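PDB 3LOD: putative acyl-CoA N-acyltransferase from Klebsiella pneumoniae subsp. pneumoniae, which probably transfers an acyl group from acyl-CoA to an acceptor that is not established, as a member of the GNAT acetyltransferase family. Local coordinates for residues H109-E114 and N129-R134; C135-Y140 and S146-K151. One frame throughout, in Å; residues are numbered along the deposited sequence.

Interaction 1 of 2, residues H109-E114 and N129-R134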
ATOM      1  N   HIS A 109      -6.959  13.728  -2.698  1.00 21.36           N
ATOM      2  CA  HIS A 109      -5.996  14.693  -3.132  1.00 19.78           C
ATOM      3  C   HIS A 109      -4.573  14.536  -2.556  1.00 19.83           C
ATOM      4  O   HIS A 109      -3.603  15.108  -3.089  1.00 19.38           O
ATOM      5  CB  HIS A 109      -6.566  16.063  -2.804  1.00 19.38           C
ATOM      6  CG  HIS A 109      -6.892  16.254  -1.349  1.00 20.53           C
ATOM      7  ND1 HIS A 109      -5.924  16.351  -0.365  1.00 22.84           N
ATOM      8  CD2 HIS A 109      -8.076  16.416  -0.716  1.00 19.84           C
ATOM      9  CE1 HIS A 109      -6.504  16.562   0.806  1.00 20.14           C
ATOM     10  NE2 HIS A 109      -7.809  16.595   0.619  1.00 19.41           N
ATOM     11  N   THR A 110      -4.439  13.801  -1.461  1.00 19.27           N
ATOM     12  CA  THR A 110      -3.128  13.628  -0.821  1.00 19.29           C
ATOM     13  C   THR A 110      -3.113  12.215  -0.283  1.00 20.43           C
ATOM     14  O   THR A 110      -4.099  11.773   0.368  1.00 19.74           O
ATOM     15  CB  THR A 110      -2.981  14.563   0.345  1.00 19.20           C
ATOM     16  OG1 THR A 110      -3.102  15.918  -0.118  1.00 20.78           O
ATOM     17  CG2 THR A 110      -1.657  14.429   0.966  1.00 17.02           C
ATOM     18  N   LEU A 111      -2.029  11.489  -0.589  1.00 21.09           N
ATOM     19  CA  LEU A 111      -1.808  10.180   0.002  1.00 21.95           C
ATOM     20  C   LEU A 111      -0.758  10.257   1.025  1.00 21.87           C
ATOM     21  O   LEU A 111       0.282  10.790   0.733  1.00 23.11           O
ATOM     22  CB  LEU A 111      -1.292   9.218  -1.032  1.00 21.73           C
ATOM     23  CG  LEU A 111      -2.367   8.357  -1.600  1.00 24.36           C
ATOM     24  CD1 LEU A 111      -1.631   7.279  -2.336  1.00 25.85           C
ATOM     25  CD2 LEU A 111      -3.252   7.804  -0.447  1.00 25.35           C
ATOM     26  N   ARG A 112      -0.989   9.677   2.193  1.00 21.73           N
ATOM     27  CA  ARG A 112       0.048   9.602   3.203  1.00 21.81           C
ATOM     28  C   ARG A 112       0.286   8.183   3.604  1.00 21.65           C
ATOM     29  O   ARG A 112      -0.611   7.359   3.442  1.00 20.73           O
ATOM     30  CB  ARG A 112      -0.426  10.291   4.457  1.00 21.86           C
ATOM     31  CG  ARG A 112      -1.009  11.565   4.181  1.00 24.55           C
ATOM     32  CD  ARG A 112      -2.186  11.740   5.062  1.00 27.50           C
ATOM     33  NE  ARG A 112      -2.094  13.089   5.535  1.00 27.73           N
ATOM     34  CZ  ARG A 112      -2.869  13.571   6.481  1.00 30.60           C
ATOM     35  NH1 ARG A 112      -3.824  12.780   6.993  1.00 28.33           N
ATOM     36  NH2 ARG A 112      -2.715  14.848   6.855  1.00 32.23           N
ATOM     37  N   LEU A 113       1.452   7.902   4.206  1.00 21.73           N
ATOM     38  CA  LEU A 113       1.680   6.565   4.719  1.00 23.49           C
ATOM     39  C   LEU A 113       2.599   6.624   5.912  1.00 24.50           C
ATOM     40  O   LEU A 113       3.398   7.562   6.037  1.00 24.65           O
ATOM     41  CB  LEU A 113       2.273   5.632   3.607  1.00 22.52           C
ATOM     42  CG  LEU A 113       3.602   6.167   3.087  1.00 22.64           C
ATOM     43  CD1 LEU A 113       4.753   5.641   3.947  1.00 18.54           C
ATOM     44  CD2 LEU A 113       3.860   5.908   1.625  1.00 21.40           C
ATOM     45  N   GLU A 114       2.491   5.606   6.767  1.00 25.76           N
ATOM     46  CA  GLU A 114       3.445   5.333   7.840  1.00 27.38           C
ATOM     47  C   GLU A 114       4.076   3.949   7.535  1.00 28.22           C
ATOM     48  O   GLU A 114       3.351   3.008   7.259  1.00 28.29           O
ATOM     49  CB  GLU A 114       2.688   5.326   9.187  1.00 27.08           C
ATOM     50  CG  GLU A 114       3.520   5.095  10.484  1.00 29.29           C
ATOM     51  CD  GLU A 114       4.046   3.647  10.692  1.00 35.42           C
ATOM     52  OE1 GLU A 114       3.267   2.644  10.656  1.00 35.48           O
ATOM     53  OE2 GLU A 114       5.277   3.517  10.917  1.00 37.84           O
ATOM     54  N   ASN A 129       9.153   7.819  -6.163  1.00 37.55           N
ATOM     55  CA  ASN A 129       7.890   8.258  -6.789  1.00 36.78           C
ATOM     56  C   ASN A 129       7.179   9.431  -6.112  1.00 36.22           C
ATOM     57  O   ASN A 129       5.947   9.525  -6.102  1.00 37.44           O
ATOM     58  CB  ASN A 129       6.955   7.077  -7.045  1.00 36.28           C
ATOM     59  CG  ASN A 129       7.628   5.979  -7.858  1.00 36.97           C
ATOM     60  OD1 ASN A 129       8.084   4.970  -7.308  1.00 38.89           O
ATOM     61  ND2 ASN A 129       7.729   6.185  -9.165  1.00 36.47           N
ATOM     62  N   GLY A 130       7.966  10.327  -5.549  1.00 34.98           N
ATOM     63  CA  GLY A 130       7.453  11.614  -5.170  1.00 32.49           C
ATOM     64  C   GLY A 130       6.906  11.726  -3.787  1.00 30.84           C
ATOM     65  O   GLY A 130       6.413  12.777  -3.444  1.00 31.07           O
ATOM     66  N   TYR A 131       6.965  10.666  -2.992  1.00 29.80           N
ATOM     67  CA  TYR A 131       6.573  10.791  -1.586  1.00 29.05           C
ATOM     68  C   TYR A 131       7.674  11.498  -0.842  1.00 29.28           C
ATOM     69  O   TYR A 131       8.823  11.306  -1.177  1.00 29.39           O
ATOM     70  CB  TYR A 131       6.302   9.426  -0.949  1.00 28.84           C
ATOM     71  CG  TYR A 131       5.045   8.847  -1.485  1.00 27.07           C
ATOM     72  CD1 TYR A 131       3.843   8.925  -0.769  1.00 27.68           C
ATOM     73  CD2 TYR A 131       5.024   8.268  -2.747  1.00 27.43           C
ATOM     74  CE1 TYR A 131       2.607   8.400  -1.313  1.00 24.00           C
ATOM     75  CE2 TYR A 131       3.826   7.749  -3.291  1.00 26.71           C
ATOM     76  CZ  TYR A 131       2.632   7.832  -2.568  1.00 25.00           C
ATOM     77  OH  TYR A 131       1.501   7.330  -3.161  1.00 26.83           O
ATOM     78  N   GLN A 132       7.330  12.309   0.154  1.00 29.43           N
ATOM     79  CA  GLN A 132       8.328  13.041   0.917  1.00 30.58           C
ATOM     80  C   GLN A 132       8.112  12.850   2.395  1.00 30.78           C
ATOM     81  O   GLN A 132       6.974  12.749   2.839  1.00 30.50           O
ATOM     82  CB  GLN A 132       8.228  14.522   0.625  1.00 31.51           C
ATOM     83  CG  GLN A 132       8.051  14.893  -0.832  1.00 34.68           C
ATOM     84  CD  GLN A 132       8.858  16.100  -1.180  1.00 38.15           C
ATOM     85  OE1 GLN A 132       8.309  17.120  -1.546  1.00 39.09           O
ATOM     86  NE2 GLN A 132      10.177  16.008  -1.023  1.00 40.95           N
ATOM     87  N   THR A 133       9.188  12.816   3.173  1.00 31.16           N
ATOM     88  CA  THR A 133       9.020  12.593   4.604  1.00 32.37           C
ATOM     89  C   THR A 133       8.202  13.740   5.220  1.00 32.62           C
ATOM     90  O   THR A 133       8.179  14.882   4.704  1.00 32.51           O
ATOM     91  CB  THR A 133      10.379  12.440   5.340  1.00 32.77           C
ATOM     92  OG1 THR A 133      11.262  13.455   4.878  1.00 36.93           O
ATOM     93  CG2 THR A 133      11.040  11.116   5.045  1.00 33.14           C
ATOM     94  N   ARG A 134       7.499  13.443   6.306  1.00 32.31           N
ATOM     95  CA  ARG A 134       6.731  14.466   6.999  1.00 31.81           C
ATOM     96  C   ARG A 134       6.559  13.999   8.450  1.00 32.42           C
ATOM     97  O   ARG A 134       7.040  12.930   8.823  1.00 32.22           O
ATOM     98  CB  ARG A 134       5.382  14.656   6.318  1.00 30.57           C
ATOM     99  CG  ARG A 134       4.399  13.658   6.796  1.00 31.32           C
ATOM    100  CD  ARG A 134       3.151  13.683   6.034  1.00 30.49           C
ATOM    101  NE  ARG A 134       2.461  14.901   6.403  1.00 42.17           N
ATOM    102  CZ  ARG A 134       1.749  15.064   7.518  1.00 43.56           C
ATOM    103  NH1 ARG A 134       1.182  16.222   7.755  1.00 41.14           N
ATOM    104  NH2 ARG A 134       1.606  14.065   8.393  1.00 45.63           N
TER
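The Tyr-131 ring is the main flat group of this contact, and two leucines reach it from different directions. Leu-113 CD2 comes obliquely from one side of the ring, 3.9 Å from Tyr-131 CD1. Leu-111 lies off the hydroxyl end, its CB 4.0 Å from Tyr-131 CE1 and its CD1, close to the ring plane, 3.2 Å from Tyr-131 OH. A second pair of flat groups is made by two guanidinium groups. Arg-112 NH2 sits over one face of that of Arg-134, 4.2 Å from Arg-134 NH1; both NE atoms face Glu-150 OE2 in long, weak ion pairs, which probably ease the proximity of the like charges. Just ahead of the strand, the edge of the His-109 imidazole carries a hydrogen bond in its plane, ND1 to Thr-110 OG1 at 2.9 Å, with either atom the possible donor.

The example illustrates how side chains meet across an intervening strand. In this GNAT-type sheet 110-116 and 132-134 run parallel but are not neighbours: strand 146-152 lies between them, and helix 120-128 makes the connection in a split beta-alpha-beta crossover. The backbones therefore stay well apart, Arg-112 CA and Tyr-131 CA being 8.2 Å from each other, and no hydrogen bond joins the two segments. Gly-130, with phi 90°, ends the helix in a Schellman motif, directly before the tyrosine whose side chain points toward 109-114. Tyr-131 CG stands anti to its own carbonyl carbon (chi1 -71°), a choice that carries the ring to the two leucines. Its hydroxyl, buried beside Leu-111, is satisfied by a hydrogen bond to Glu-100 OE2 on helix 91-104, and that bond fixes the far end of the ring.

Interaction 2 of 2, residues C135-Y140 and S146-K151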
ATOM      1  N   CYS A 135       5.895  14.808   9.271  1.00 33.03           N
ATOM      2  CA  CYS A 135       5.604  14.454  10.671  1.00 33.37           C
ATOM      3  C   CYS A 135       4.443  13.485  10.770  1.00 32.61           C
ATOM      4  O   CYS A 135       3.657  13.377   9.839  1.00 32.17           O
ATOM      5  CB  CYS A 135       5.165  15.702  11.461  1.00 33.52           C
ATOM      6  SG  CYS A 135       5.810  17.221  10.846  1.00 36.62           S
ATOM      7  N   ALA A 136       4.302  12.870  11.943  1.00 32.02           N
ATOM      8  CA  ALA A 136       3.087  12.167  12.368  1.00 31.99           C
ATOM      9  C   ALA A 136       1.774  12.830  11.934  1.00 32.03           C
ATOM     10  O   ALA A 136       1.680  14.046  11.938  1.00 32.88           O
ATOM     11  CB  ALA A 136       3.104  12.029  13.879  1.00 31.81           C
ATOM     12  N   PHE A 137       0.775  12.022  11.570  1.00 31.96           N
ATOM     13  CA  PHE A 137      -0.590  12.491  11.293  1.00 31.10           C
ATOM     14  C   PHE A 137      -1.530  11.543  12.000  1.00 32.78           C
ATOM     15  O   PHE A 137      -1.150  10.416  12.307  1.00 32.78           O
ATOM     16  CB  PHE A 137      -0.899  12.519   9.783  1.00 30.74           C
ATOM     17  CG  PHE A 137      -0.492  11.242   9.011  1.00 25.52           C
ATOM     18  CD1 PHE A 137       0.735  11.137   8.430  1.00 23.74           C
ATOM     19  CD2 PHE A 137      -1.367  10.207   8.840  1.00 21.49           C
ATOM     20  CE1 PHE A 137       1.118   9.986   7.719  1.00 25.33           C
ATOM     21  CE2 PHE A 137      -0.990   9.047   8.146  1.00 22.87           C
ATOM     22  CZ  PHE A 137       0.237   8.940   7.584  1.00 21.19           C
ATOM     23  N   ALA A 138      -2.749  11.982  12.265  1.00 34.71           N
ATOM     24  CA  ALA A 138      -3.740  11.138  12.922  1.00 37.13           C
ATOM     25  C   ALA A 138      -3.805   9.858  12.124  1.00 38.48           C
ATOM     26  O   ALA A 138      -3.665   9.913  10.913  1.00 39.59           O
ATOM     27  CB  ALA A 138      -5.131  11.847  12.957  1.00 37.52           C
ATOM     28  N   PRO A 139      -3.961   8.692  12.787  1.00 40.09           N
ATOM     29  CA  PRO A 139      -4.000   8.549  14.241  1.00 40.95           C
ATOM     30  C   PRO A 139      -2.657   8.100  14.826  1.00 41.81           C
ATOM     31  O   PRO A 139      -2.654   7.304  15.755  1.00 42.54           O
ATOM     32  CB  PRO A 139      -5.039   7.435  14.428  1.00 40.75           C
ATOM     33  CG  PRO A 139      -4.780   6.513  13.261  1.00 40.37           C
ATOM     34  CD  PRO A 139      -4.264   7.404  12.119  1.00 39.65           C
ATOM     35  N   TYR A 140      -1.530   8.576  14.303  1.00 42.65           N
ATOM     36  CA  TYR A 140      -0.249   8.157  14.863  1.00 43.53           C
ATOM     37  C   TYR A 140       0.350   9.260  15.687  1.00 44.36           C
ATOM     38  O   TYR A 140       0.203  10.438  15.350  1.00 44.20           O
ATOM     39  CB  TYR A 140       0.749   7.721  13.788  1.00 43.68           C
ATOM     40  CG  TYR A 140       0.267   6.602  12.864  1.00 44.81           C
ATOM     41  CD1 TYR A 140       0.036   5.290  13.343  1.00 45.39           C
ATOM     42  CD2 TYR A 140       0.055   6.850  11.510  1.00 42.12           C
ATOM     43  CE1 TYR A 140      -0.414   4.269  12.471  1.00 44.68           C
ATOM     44  CE2 TYR A 140      -0.387   5.852  10.662  1.00 43.71           C
ATOM     45  CZ  TYR A 140      -0.612   4.576  11.135  1.00 43.39           C
ATOM     46  OH  TYR A 140      -1.053   3.640  10.253  1.00 42.80           O
ATOM     47  N   SER A 146       9.056   5.564  13.278  1.00 38.08           N
ATOM     48  CA  SER A 146       8.175   5.383  12.150  1.00 36.04           C
ATOM     49  C   SER A 146       8.713   6.403  11.166  1.00 35.07           C
ATOM     50  O   SER A 146       9.457   7.349  11.558  1.00 35.04           O
ATOM     51  CB  SER A 146       6.765   5.793  12.529  1.00 35.92           C
ATOM     52  OG  SER A 146       6.131   4.790  13.286  1.00 35.83           O
ATOM     53  N   VAL A 147       8.363   6.211   9.899  1.00 32.84           N
ATOM     54  CA  VAL A 147       8.588   7.216   8.852  1.00 31.46           C
ATOM     55  C   VAL A 147       7.227   7.506   8.247  1.00 30.33           C
ATOM     56  O   VAL A 147       6.502   6.583   7.853  1.00 29.65           O
ATOM     57  CB  VAL A 147       9.527   6.705   7.738  1.00 31.61           C
ATOM     58  CG1 VAL A 147       9.912   7.811   6.798  1.00 30.29           C
ATOM     59  CG2 VAL A 147      10.766   6.128   8.352  1.00 31.77           C
ATOM     60  N   PHE A 148       6.878   8.785   8.223  1.00 28.93           N
ATOM     61  CA  PHE A 148       5.660   9.244   7.630  1.00 27.77           C
ATOM     62  C   PHE A 148       6.048   9.884   6.341  1.00 27.32           C
ATOM     63  O   PHE A 148       7.082  10.566   6.306  1.00 27.25           O
ATOM     64  CB  PHE A 148       5.023  10.266   8.538  1.00 27.42           C
ATOM     65  CG  PHE A 148       4.753   9.734   9.905  1.00 28.26           C
ATOM     66  CD1 PHE A 148       3.614   8.948  10.151  1.00 27.56           C
ATOM     67  CD2 PHE A 148       5.639  10.001  10.961  1.00 28.48           C
ATOM     68  CE1 PHE A 148       3.350   8.432  11.422  1.00 25.66           C
ATOM     69  CE2 PHE A 148       5.383   9.495  12.235  1.00 27.50           C
ATOM     70  CZ  PHE A 148       4.230   8.699  12.460  1.00 26.44           C
ATOM     71  N   MET A 149       5.230   9.668   5.295  1.00 25.34           N
ATOM     72  CA  MET A 149       5.480  10.225   3.958  1.00 23.51           C
ATOM     73  C   MET A 149       4.178  10.659   3.303  1.00 24.45           C
ATOM     74  O   MET A 149       3.111  10.144   3.610  1.00 25.48           O
ATOM     75  CB  MET A 149       6.261   9.208   3.061  1.00 23.03           C
ATOM     76  CG  MET A 149       7.440   8.447   3.750  1.00 16.66           C
ATOM     77  SD  MET A 149       8.548   7.498   2.601  1.00 10.45           S
ATOM     78  CE  MET A 149       9.185   8.975   1.768  1.00  9.67           C
ATOM     79  N   GLU A 150       4.217  11.638   2.412  1.00 25.09           N
ATOM     80  CA  GLU A 150       3.031  11.909   1.643  1.00 24.99           C
ATOM     81  C   GLU A 150       3.361  12.467   0.298  1.00 24.47           C
ATOM     82  O   GLU A 150       4.493  12.780   0.028  1.00 23.06           O
ATOM     83  CB  GLU A 150       2.048  12.815   2.383  1.00 26.04           C
ATOM     84  CG  GLU A 150       2.517  14.281   2.627  1.00 29.23           C
ATOM     85  CD  GLU A 150       1.366  15.241   3.031  1.00 31.63           C
ATOM     86  OE1 GLU A 150       1.365  16.408   2.540  1.00 32.41           O
ATOM     87  OE2 GLU A 150       0.467  14.820   3.821  1.00 32.51           O
ATOM     88  N   LYS A 151       2.337  12.580  -0.527  1.00 24.82           N
ATOM     89  CA  LYS A 151       2.461  12.940  -1.909  1.00 26.09           C
ATOM     90  C   LYS A 151       1.132  13.597  -2.351  1.00 26.51           C
ATOM     91  O   LYS A 151       0.064  13.032  -2.119  1.00 25.65           O
ATOM     92  CB  LYS A 151       2.647  11.663  -2.704  1.00 25.99           C
ATOM     93  CG  LYS A 151       2.830  11.920  -4.161  1.00 27.99           C
ATOM     94  CD  LYS A 151       2.790  10.643  -4.934  1.00 26.96           C
ATOM     95  CE  LYS A 151       3.002  10.969  -6.370  1.00 25.91           C
ATOM     96  NZ  LYS A 151       3.287   9.748  -7.125  1.00 25.29           N
TER
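Phe-148 meets the 135-140 loop with a face and an edge of its ring at once. Over the face lies backbone rather than another ring: Ala-136 CA stands 3.5 Å from the centroid and 9° off the normal, a nearly perpendicular CH-pi contact, and Ala-136 N follows over the same ring, 3.3 Å from Phe-148 CD2. At the edge, close to the ring plane, Tyr-140 CB touches Phe-148 CE1 at 3.6 Å.

Phe-137 completes an aromatic cluster. Its face receives the edge of Phe-148 in an offset edge-to-face pair, centroids 5.5 Å apart and planes at 71°, with Phe-137 CE1 3.6 Å from Phe-148 CD1. Phe-137 CG occupies the position between backbone N and carbonyl carbon (chi1 47°), which swings the ring back beside the strand. Tyr-140 instead meets Phe-148 obliquely. Between the two loop aromatics the chain makes a tight turn with a cis peptide before Pro-139, closed by a 2.7 Å hydrogen bond from Tyr-140 N to Phe-137 O, as in a type VI turn.

The loop thus folds over one face of the sheet: Phe-137 reaches Arg-112 and Tyr-140 reaches Glu-114 on strand 110-116, the Tyr-140 hydroxyl bonds Glu-76 on strand 74-82, and Met-149, pointing away, packs on helix 120-128 across the sheet.

Strand 146-152 is the element that joins the two contacts, whose centres are about 8 Å apart: interaction 1 reaches across it, and interaction 2 folds onto it the loop that precedes it in the chain. Its pairing with 110-116 appears in a probable hydrogen bond between Leu-113 N and Met-149 O at 2.9 Å, and a probable side-chain hydrogen bond of 2.8 Å links Glu-114 OE2 to Ser-146 OG. Packing adds a third tie, Glu-114 CB lying 3.5 Å from Tyr-140 CE2. In GNAT relatives acyl-CoA is held where the strands equivalent to 74-82 and 110-116 splay apart; both contacts build the sheet beyond that cleft, from 110-116 toward 146-152 and 132-134.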